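GENE 22 product (Bacillus phage spp1, PDB 2XC8) is a phage protein of unestablished function whose fold resembles a domain of the lactococcal phage p2 receptor-binding protein. Local coordinates at residues Y58-H63 with V71-C76. Numbering follows the deposited sequence.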
loop_
_atom_site.group_PDB
_atom_site.type_symbol
_atom_site.label_atom_id
_atom_site.label_comp_id
_atom_site.label_asym_id
_atom_site.label_seq_id
_atom_site.Cartn_x
_atom_site.Cartn_y
_atom_site.Cartn_z
ATOM N N TYR B 58 -17.388 5.501 0.985
ATOM C CA TYR B 58 -16.785 5.378 2.309
ATOM C C TYR B 58 -15.708 6.430 2.508
ATOM O O TYR B 58 -14.829 6.602 1.659
ATOM C CB TYR B 58 -16.202 3.980 2.514
ATOM C CG TYR B 58 -17.246 2.911 2.711
ATOM C CD1 TYR B 58 -17.761 2.641 3.979
ATOM C CD2 TYR B 58 -17.723 2.169 1.633
ATOM C CE1 TYR B 58 -18.724 1.659 4.167
ATOM C CE2 TYR B 58 -18.683 1.183 1.810
ATOM C CZ TYR B 58 -19.181 0.935 3.079
ATOM O OH TYR B 58 -20.132 -0.038 3.265
HETATM N N MSE B 59 -15.772 7.112 3.632
HETATM C CA MSE B 59 -14.850 8.151 3.986
HETATM C C MSE B 59 -14.283 8.073 5.368
HETATM O O MSE B 59 -14.975 8.108 6.335
HETATM C CB MSE B 59 -15.524 9.483 3.823
HETATM C CG MSE B 59 -14.735 10.411 3.014
HETATM SE SE MSE B 59 -15.247 10.538 1.200
HETATM C CE MSE B 59 -16.125 12.171 1.419
ATOM N N LEU B 60 -12.977 7.975 5.438
ATOM C CA LEU B 60 -12.304 7.834 6.725
ATOM C C LEU B 60 -11.589 9.127 7.114
ATOM O O LEU B 60 -10.807 9.673 6.334
ATOM C CB LEU B 60 -11.321 6.657 6.683
ATOM C CG LEU B 60 -10.589 6.242 7.964
ATOM C CD1 LEU B 60 -11.545 5.668 9.006
ATOM C CD2 LEU B 60 -9.495 5.238 7.640
ATOM N N TYR B 61 -11.872 9.608 8.322
ATOM C CA TYR B 61 -11.301 10.859 8.819
ATOM C C TYR B 61 -10.380 10.631 10.013
ATOM O O TYR B 61 -10.708 9.869 10.925
ATOM C CB TYR B 61 -12.406 11.845 9.218
ATOM C CG TYR B 61 -13.478 12.068 8.171
ATOM C CD1 TYR B 61 -13.182 12.695 6.960
ATOM C CD2 TYR B 61 -14.794 11.671 8.403
ATOM C CE1 TYR B 61 -14.168 12.904 5.999
ATOM C CE2 TYR B 61 -15.787 11.879 7.449
ATOM C CZ TYR B 61 -15.466 12.496 6.252
ATOM O OH TYR B 61 -16.444 12.703 5.306
ATOM N N LEU B 62 -9.227 11.296 9.995
ATOM C CA LEU B 62 -8.339 11.339 11.150
ATOM C C LEU B 62 -8.333 12.759 11.701
ATOM O O LEU B 62 -7.861 13.689 11.045
ATOM C CB LEU B 62 -6.921 10.886 10.777
ATOM C CG LEU B 62 -5.917 10.666 11.915
ATOM C CD1 LEU B 62 -6.262 9.426 12.733
ATOM C CD2 LEU B 62 -4.500 10.566 11.374
ATOM N N HIS B 63 -8.879 12.916 12.903
ATOM C CA HIS B 63 -9.027 14.229 13.526
ATOM C C HIS B 63 -8.476 14.244 14.948
ATOM O O HIS B 63 -8.345 13.197 15.585
ATOM C CB HIS B 63 -10.495 14.662 13.516
ATOM C CG HIS B 63 -11.437 13.602 13.994
ATOM N ND1 HIS B 63 -11.729 13.413 15.328
ATOM C CD2 HIS B 63 -12.140 12.664 13.319
ATOM C CE1 HIS B 63 -12.577 12.408 15.452
ATOM N NE2 HIS B 63 -12.841 11.936 14.247
ATOM N N VAL B 71 -6.101 11.860 19.274
ATOM C CA VAL B 71 -6.298 11.668 17.838
ATOM C C VAL B 71 -7.231 10.477 17.610
ATOM O O VAL B 71 -6.974 9.377 18.106
ATOM C CB VAL B 71 -4.951 11.452 17.102
ATOM C CG1 VAL B 71 -5.153 11.435 15.596
ATOM C CG2 VAL B 71 -3.954 12.536 17.480
ATOM N N SER B 72 -8.311 10.703 16.862
ATOM C CA SER B 72 -9.358 9.690 16.682
ATOM C C SER B 72 -9.774 9.466 15.224
ATOM O O SER B 72 -9.487 10.285 14.348
ATOM C CB SER B 72 -10.587 10.046 17.524
ATOM O OG SER B 72 -10.261 10.120 18.902
ATOM N N TRP B 73 -10.455 8.343 14.990
ATOM C CA TRP B 73 -10.986 7.987 13.676
ATOM C C TRP B 73 -12.493 8.220 13.587
ATOM O O TRP B 73 -13.227 7.988 14.551
ATOM C CB TRP B 73 -10.711 6.517 13.357
ATOM C CG TRP B 73 -9.270 6.150 13.166
ATOM C CD1 TRP B 73 -8.495 5.420 14.019
ATOM C CD2 TRP B 73 -8.439 6.467 12.042
ATOM N NE1 TRP B 73 -7.231 5.269 13.503
ATOM C CE2 TRP B 73 -7.168 5.902 12.290
ATOM C CE3 TRP B 73 -8.641 7.179 10.852
ATOM C CZ2 TRP B 73 -6.102 6.026 11.392
ATOM C CZ3 TRP B 73 -7.580 7.303 9.957
ATOM C CH2 TRP B 73 -6.326 6.728 10.235
ATOM N N SER B 74 -12.938 8.672 12.419
ATOM C CA SER B 74 -14.357 8.776 12.096
ATOM C C SER B 74 -14.597 8.231 10.695
ATOM O O SER B 74 -13.768 8.413 9.802
ATOM C CB SER B 74 -14.830 10.227 12.174
ATOM O OG SER B 74 -15.060 10.617 13.517
ATOM N N LEU B 75 -15.729 7.556 10.510
ATOM C CA LEU B 75 -16.093 7.027 9.201
ATOM C C LEU B 75 -17.449 7.549 8.755
ATOM O O LEU B 75 -18.435 7.462 9.490
ATOM C CB LEU B 75 -16.096 5.493 9.206
ATOM C CG LEU B 75 -16.431 4.740 7.911
ATOM C CD1 LEU B 75 -15.265 4.762 6.929
ATOM C CD2 LEU B 75 -16.832 3.307 8.224
ATOM N N CYS B 76 -17.482 8.098 7.546
ATOM C CA CYS B 76 -18.736 8.485 6.923
ATOM C C CYS B 76 -19.077 7.525 5.790
ATOM O O CYS B 76 -18.217 7.156 4.986
ATOM C CB CYS B 76 -18.679 9.924 6.410
ATOM S SG CYS B 76 -20.242 10.506 5.722
#
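Met59 to His63 pair with Cys76 to Ser72 in an antiparallel beta hairpin of the five-stranded mixed sheet. Met59-Cys76, Tyr61-Ser74 and His63-Ser72 are hydrogen-bonded pairs, joined by six backbone bonds such as Tyr61 N to Ser74 O at 2.7 Å. Leu60-Leu75 and Leu62-Trp73 are the non-hydrogen-bonded pairs between them.

The face bearing these leucines and Trp73 is packed by strands 23-33 and 37-47 of the other sheet. Here CD1 of Leu62 sits over the six-membered ring of Trp73, 3.4 Å from its centroid and almost on the ring normal, a CH-pi contact. Leu60 reaches the same ring from an oblique direction, with CG 3.6 Å from Trp73 CE3. The Trp73 indole is tied down at NE1 by the backbone oxygen of Glu42.

On the other face, Cys76 forms a disulfide with Cys86. Its CB lies 3.6 Å from Tyr61 CE2, oblique to the ring. Strand 71-79 is an edge strand of this sheet within the chain, but Ser74, Leu75 and Cys76 pair in parallel with a strand of the second subunit, so the sheet continues across the interface.

The His63 ring leans across to the partner strand because CG lies between the backbone N and the carbonyl carbon (chi1 48°). One face of the imidazole lies over Ser72 O, 3.6 Å from the ring plane. Glu92 binds ND1, so both ring nitrogens are held and the ring's rotation is fixed. At its edge, His63 NE2 and Ser74 OG share a hydrogen bond of 2.7 Å.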